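Local structure of Rnh (Ribonuclease H) (Chlorobaculum tepidum, 3H08) at residues I5-D10 / A63-Y68; E48-I53 / I102-E107. The protein probably cuts the RNA strand of RNA-DNA hybrids endonucleolytically, a magnesium-dependent reaction that yields 5'-phosphomonoesters. The protein carries 3 engineered substitutions. All coordinates share one frame; numbering follows the deposited sequence. Where two conformers were deposited one is given.

Interaction 1. Residues I5-D10 / A63-Y68; sequences ITIYTD and ARVQLY. Engineered in segment 63-68: A63 (natural residue Cys).
Strands 5-10 and 64-68 pair in parallel in the mixed five-stranded sheet of the RNase H fold, I5 beside V65 through to Y8 beside Y68. Five backbone hydrogen bonds join them, from I5 N to R64 O through to T9 N to Y68 O (3.0 Å); the shortest runs from Y68 N to I7 O, 2.8 Å. On the face of I5, I7, V65 and L67, where A52 and L56 of helix 44-57 pack on L67 and V65, beta-branched isoleucine and valine suit a strand: with CG1 beside its backbone N (chi1 -52°), I7 extends CD1 to V65 CG1 at 3.8 Å. The other face is more polar. There Y8 and Y68 lie side by side, rings 21° apart but slid so far that they barely overlap; Y8 CD1 meets Y68 CB at 3.6 Å, and T6 CG2 lies 3.8 Å from Y68 CE2. With an alanine at Y68, the Y8 ring and the T6 methyl would probably lose their shared neighbour, and H120 its stacking partner. The backbone bonds thus set the register, and the side chains make one face apolar and the other more polar; D10, a predicted magnesium ligand, follows.

Interaction 2. Residues E48-I53 / I102-E107; sequences ELMAAI and IDLWQE
Helices 48-53 and 102-107 run in nearly the same direction, their axes 10.0 Å apart at closest approach and inclined at 26°, with L49 nearest L104 and I53 nearest E107 along the backbone. No hydrogen bond crosses between the segments; apolar atoms make the contact. L104 reaches into the space between the helices and touches L49, M50 and I53. Its CB lies 3.9 Å from L49 CD1, while its CD2 methyl meets M50 CE at 3.6 Å. The methionine suits this place because its chain is flexible: CG stands anti to the backbone N (chi1 -169°), and bends at chi2 and chi3 bring the terminal methyl round to L104, the two side chains crossing at about a right angle.

One turn after L49, I53 puts CD1 3.8 Å from L104 CB and 3.9 Å from E107 CB, so the glutamate joins the apolar seam through its first methylene. In the RNase H fold these helices belong to the helical layer on one side of the sheet, and helix 44-57 lies between the sheet and helix 102-114. L104 starts out toward helix 48-53, whereas W105 starts away and swings its indole back to L49; I108 and L111 continue the contact along helix 102-114.

L49 meets the indole of W105 over one face. L49 CD1 is 4.0 Å from the centroid of the six-membered ring and 22° off its normal, a CH-pi contact, and CD2 approaches W105 CH2 at 3.6 Å. The forked end of a leucine is well matched to this flat surface, since both methyls can rest against it. W105 also makes edge-to-face contacts with W86 and Y73, and its NE1 is hydrogen-bonded to Y73 OH, which satisfies the one polar atom of a buried indole.

In the fold
Helix 44-57 ties the two interactions together: its A51 and A52 pack against T9 and L67 of interaction 1, while L49, M50 and I53 turn to helix 102-107 in interaction 2. Small alanines allow close approach to the sheet, whereas larger side chains span the gap between helices. Interaction 2 is buried and apolar; interaction 1 is partly buried, with a core face and a more polar face that helix 129-144 partly covers, and backbone hydrogen bonds join its strands. Each brings a predicted ligand to the same magnesium site, D10 in 5-10 and E48 in 48-53, and a bound magnesium ion lies about 5 Å from the T9 side chain.

Interaction 1. Residues I5-D10 / A63-Y68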
loop_
_atom_site.group_PDB
_atom_site.type_symbol
_atom_site.label_atom_id
_atom_site.label_comp_id
_atom_site.label_asym_id
_atom_site.label_seq_id
_atom_site.Cartn_x
_atom_site.Cartn_y
_atom_site.Cartn_z
ATOM N N ILE A 5 5.792 -8.884 -10.787
ATOM C CA ILE A 5 4.425 -8.918 -10.283
ATOM C C ILE A 5 3.894 -7.505 -10.174
ATOM O O ILE A 5 4.515 -6.656 -9.535
ATOM C CB ILE A 5 4.373 -9.529 -8.844
ATOM C CG1 ILE A 5 5.162 -10.827 -8.773
ATOM C CG2 ILE A 5 2.953 -9.754 -8.409
ATOM C CD1 ILE A 5 4.697 -11.890 -9.736
ATOM N N THR A 6 2.700 -7.267 -10.706
ATOM C CA THR A 6 2.114 -5.935 -10.647
ATOM C C THR A 6 1.070 -5.954 -9.514
ATOM O O THR A 6 0.273 -6.871 -9.427
ATOM C CB THR A 6 1.536 -5.568 -12.006
ATOM O OG1 THR A 6 2.571 -5.643 -12.983
ATOM C CG2 THR A 6 0.918 -4.177 -12.000
ATOM N N ILE A 7 1.125 -4.948 -8.635
ATOM C CA ILE A 7 0.259 -4.876 -7.475
ATOM C C ILE A 7 -0.448 -3.544 -7.485
ATOM O O ILE A 7 0.166 -2.499 -7.655
ATOM C CB ILE A 7 1.045 -5.067 -6.147
ATOM C CG1 ILE A 7 1.875 -6.334 -6.222
ATOM C CG2 ILE A 7 0.111 -5.079 -4.989
ATOM C CD1 ILE A 7 2.603 -6.656 -4.958
ATOM N N TYR A 8 -1.757 -3.608 -7.279
ATOM C CA TYR A 8 -2.642 -2.447 -7.230
ATOM C C TYR A 8 -3.187 -2.347 -5.821
ATOM O O TYR A 8 -3.761 -3.293 -5.320
ATOM C CB TYR A 8 -3.756 -2.606 -8.222
ATOM C CG TYR A 8 -3.293 -2.798 -9.637
ATOM C CD1 TYR A 8 -3.112 -1.710 -10.478
ATOM C CD2 TYR A 8 -3.012 -4.071 -10.143
ATOM C CE1 TYR A 8 -2.698 -1.871 -11.790
ATOM C CE2 TYR A 8 -2.595 -4.231 -11.437
ATOM C CZ TYR A 8 -2.417 -3.129 -12.259
ATOM O OH TYR A 8 -2.044 -3.295 -13.589
ATOM N N THR A 9 -2.964 -1.226 -5.168
ATOM C CA THR A 9 -3.302 -1.085 -3.759
ATOM C C THR A 9 -4.232 0.110 -3.535
ATOM O O THR A 9 -4.112 1.161 -4.206
ATOM C CB THR A 9 -2.021 -0.951 -2.890
ATOM O OG1 THR A 9 -1.375 0.305 -3.150
ATOM C CG2 THR A 9 -1.078 -2.080 -3.152
ATOM N N ASP A 10 -5.095 0.001 -2.523
ATOM C CA ASP A 10 -5.997 1.101 -2.139
ATOM C C ASP A 10 -6.342 0.991 -0.680
ATOM O O ASP A 10 -6.484 -0.089 -0.154
ATOM C CB ASP A 10 -7.311 1.113 -2.974
ATOM C CG ASP A 10 -8.121 2.448 -2.858
ATOM O OD1 ASP A 10 -8.703 2.728 -1.764
ATOM O OD2 ASP A 10 -8.299 3.177 -3.897
ATOM N N ALA A 63 10.555 -10.734 -5.441
ATOM C CA ALA A 63 10.050 -10.369 -6.750
ATOM C C ALA A 63 10.484 -8.975 -7.180
ATOM O O ALA A 63 10.906 -8.147 -6.354
ATOM C CB ALA A 63 8.510 -10.418 -6.726
ATOM N N ARG A 64 10.356 -8.716 -8.480
ATOM C CA ARG A 64 10.376 -7.361 -9.021
ATOM C C ARG A 64 8.919 -6.940 -9.038
ATOM O O ARG A 64 8.070 -7.704 -9.529
ATOM C CB ARG A 64 10.918 -7.390 -10.442
ATOM C CG ARG A 64 11.055 -6.049 -11.101
ATOM C CD ARG A 64 11.951 -6.138 -12.282
ATOM N NE ARG A 64 12.109 -4.844 -12.957
ATOM C CZ ARG A 64 12.911 -4.629 -13.999
ATOM N NH1 ARG A 64 13.619 -5.629 -14.532
ATOM N NH2 ARG A 64 12.991 -3.406 -14.527
ATOM N N VAL A 65 8.610 -5.749 -8.538
ATOM C CA VAL A 65 7.239 -5.329 -8.352
ATOM C C VAL A 65 7.006 -3.975 -8.980
ATOM O O VAL A 65 7.775 -3.033 -8.786
ATOM C CB VAL A 65 6.848 -5.284 -6.843
ATOM C CG1 VAL A 65 5.430 -4.772 -6.666
ATOM C CG2 VAL A 65 7.057 -6.632 -6.192
ATOM N N GLN A 66 5.914 -3.875 -9.716
ATOM C CA GLN A 66 5.398 -2.570 -10.148
ATOM C C GLN A 66 4.126 -2.338 -9.324
ATOM O O GLN A 66 3.182 -3.090 -9.431
ATOM C CB GLN A 66 5.042 -2.612 -11.638
ATOM C CG GLN A 66 6.222 -2.939 -12.538
ATOM C CD GLN A 66 7.119 -1.752 -12.757
ATOM O OE1 GLN A 66 6.658 -0.651 -12.807
ATOM N NE2 GLN A 66 8.395 -1.994 -12.951
ATOM N N LEU A 67 4.148 -1.330 -8.474
ATOM C CA LEU A 67 3.074 -1.062 -7.519
ATOM C C LEU A 67 2.380 0.225 -7.847
ATOM O O LEU A 67 3.021 1.281 -7.897
ATOM C CB LEU A 67 3.630 -1.047 -6.093
ATOM C CG LEU A 67 2.562 -1.150 -4.994
ATOM C CD1 LEU A 67 3.122 -1.796 -3.781
ATOM C CD2 LEU A 67 2.041 0.207 -4.662
ATOM N N TYR A 68 1.083 0.117 -8.115
ATOM C CA TYR A 68 0.204 1.246 -8.487
ATOM C C TYR A 68 -0.685 1.626 -7.312
ATOM O O TYR A 68 -1.483 0.798 -6.828
ATOM C CB TYR A 68 -0.671 0.859 -9.687
ATOM C CG TYR A 68 0.120 0.774 -10.952
ATOM C CD1 TYR A 68 0.217 1.855 -11.803
ATOM C CD2 TYR A 68 0.830 -0.374 -11.267
ATOM C CE1 TYR A 68 0.962 1.768 -12.972
ATOM C CE2 TYR A 68 1.585 -0.475 -12.434
ATOM C CZ TYR A 68 1.675 0.621 -13.266
ATOM O OH TYR A 68 2.386 0.557 -14.445
#

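Interaction 2. Residues E48-I53 / I102-E107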
loop_
_atom_site.group_PDB
_atom_site.type_symbol
_atom_site.label_atom_id
_atom_site.label_comp_id
_atom_site.label_asym_id
_atom_site.label_seq_id
_atom_site.Cartn_x
_atom_site.Cartn_y
_atom_site.Cartn_z
ATOM N N GLU A 48 -3.696 3.410 3.291
ATOM C CA GLU A 48 -2.906 3.488 2.065
ATOM C C GLU A 48 -1.594 2.754 2.213
ATOM O O GLU A 48 -1.196 2.009 1.321
ATOM C CB GLU A 48 -2.663 4.956 1.702
ATOM C CG GLU A 48 -3.958 5.663 1.265
ATOM C CD GLU A 48 -3.876 7.213 1.223
ATOM O OE1 GLU A 48 -2.783 7.843 1.322
ATOM O OE2 GLU A 48 -4.953 7.827 1.086
ATOM N N LEU A 49 -0.901 2.959 3.338
ATOM C CA LEU A 49 0.364 2.244 3.569
ATOM C C LEU A 49 0.102 0.775 3.801
ATOM O O LEU A 49 0.823 -0.077 3.293
ATOM C CB LEU A 49 1.088 2.813 4.760
ATOM C CG LEU A 49 1.586 4.239 4.689
ATOM C CD1 LEU A 49 2.495 4.493 5.876
ATOM C CD2 LEU A 49 2.332 4.479 3.437
ATOM N N MET A 50 -0.908 0.476 4.609
ATOM C CA MET A 50 -1.216 -0.930 4.928
ATOM C C MET A 50 -1.514 -1.745 3.681
ATOM O O MET A 50 -1.130 -2.904 3.547
ATOM C CB MET A 50 -2.367 -1.020 5.918
ATOM C CG MET A 50 -2.527 -2.409 6.461
ATOM S SD MET A 50 -1.190 -2.851 7.565
ATOM C CE MET A 50 -1.536 -1.798 8.963
ATOM N N ALA A 51 -2.235 -1.155 2.736
ATOM C CA ALA A 51 -2.522 -1.887 1.486
ATOM C C ALA A 51 -1.232 -2.315 0.777
ATOM O O ALA A 51 -1.136 -3.417 0.290
ATOM C CB ALA A 51 -3.365 -1.086 0.616
ATOM N N ALA A 52 -0.263 -1.407 0.703
ATOM C CA ALA A 52 1.032 -1.720 0.094
ATOM C C ALA A 52 1.787 -2.772 0.900
ATOM O O ALA A 52 2.371 -3.692 0.337
ATOM C CB ALA A 52 1.827 -0.480 -0.078
ATOM N N ILE A 53 1.811 -2.626 2.226
ATOM C CA ILE A 53 2.462 -3.621 3.094
ATOM C C ILE A 53 1.896 -5.012 2.904
ATOM O O ILE A 53 2.625 -5.968 2.696
ATOM C CB ILE A 53 2.346 -3.207 4.563
ATOM C CG1 ILE A 53 3.240 -1.969 4.808
ATOM C CG2 ILE A 53 2.698 -4.360 5.496
ATOM C CD1 ILE A 53 2.930 -1.224 6.075
ATOM N N ILE A 102 5.539 5.491 11.891
ATOM C CA ILE A 102 6.900 4.903 11.809
ATOM C C ILE A 102 6.796 3.390 11.762
ATOM O O ILE A 102 7.544 2.760 11.047
ATOM C CB ILE A 102 7.786 5.325 12.979
ATOM C CG1 ILE A 102 8.079 6.830 12.871
ATOM C CG2 ILE A 102 9.095 4.550 12.989
ATOM C CD1 ILE A 102 8.616 7.418 14.183
ATOM N N ASP A 103 5.853 2.816 12.512
ATOM C CA ASP A 103 5.670 1.362 12.502
ATOM C C ASP A 103 5.456 0.823 11.090
ATOM O O ASP A 103 6.056 -0.186 10.680
ATOM C CB ASP A 103 4.540 0.939 13.441
ATOM C CG ASP A 103 3.170 1.602 13.118
ATOM O OD1 ASP A 103 3.085 2.802 12.742
ATOM O OD2 ASP A 103 2.168 0.885 13.328
ATOM N N LEU A 104 4.633 1.518 10.324
ATOM C CA LEU A 104 4.336 1.083 8.961
ATOM C C LEU A 104 5.478 1.383 8.007
ATOM O O LEU A 104 5.840 0.535 7.194
ATOM C CB LEU A 104 3.020 1.697 8.478
ATOM C CG LEU A 104 1.785 1.377 9.320
ATOM C CD1 LEU A 104 0.545 1.954 8.674
ATOM C CD2 LEU A 104 1.586 -0.105 9.477
ATOM N N TRP A 105 6.099 2.557 8.137
ATOM C CA TRP A 105 7.289 2.825 7.316
ATOM C C TRP A 105 8.410 1.803 7.547
ATOM O O TRP A 105 9.106 1.448 6.598
ATOM C CB TRP A 105 7.812 4.249 7.494
ATOM C CG TRP A 105 6.896 5.272 6.992
ATOM C CD1 TRP A 105 6.195 6.172 7.733
ATOM C CD2 TRP A 105 6.485 5.478 5.624
ATOM N NE1 TRP A 105 5.426 6.974 6.928
ATOM C CE2 TRP A 105 5.573 6.565 5.626
ATOM C CE3 TRP A 105 6.817 4.881 4.413
ATOM C CZ2 TRP A 105 5.003 7.061 4.455
ATOM C CZ3 TRP A 105 6.259 5.396 3.250
ATOM C CH2 TRP A 105 5.346 6.447 3.290
ATOM N N GLN A 106 8.581 1.302 8.767
ATOM C CA GLN A 106 9.614 0.299 9.031
ATOM C C GLN A 106 9.316 -0.986 8.292
ATOM O O GLN A 106 10.226 -1.688 7.851
ATOM C CB GLN A 106 9.709 0.024 10.527
ATOM C CG GLN A 106 10.463 1.116 11.235
ATOM C CD GLN A 106 10.337 1.081 12.742
ATOM O OE1 GLN A 106 11.138 1.688 13.431
ATOM N NE2 GLN A 106 9.319 0.389 13.258
ATOM N N GLU A 107 8.041 -1.317 8.202
ATOM C CA GLU A 107 7.631 -2.507 7.468
ATOM C C GLU A 107 7.918 -2.334 5.982
ATOM O O GLU A 107 8.415 -3.249 5.337
ATOM C CB GLU A 107 6.153 -2.800 7.695
ATOM C CG GLU A 107 5.873 -3.495 8.958
ATOM C CD GLU A 107 6.577 -4.845 8.980
ATOM O OE1 GLU A 107 6.215 -5.735 8.160
ATOM O OE2 GLU A 107 7.524 -4.991 9.757
#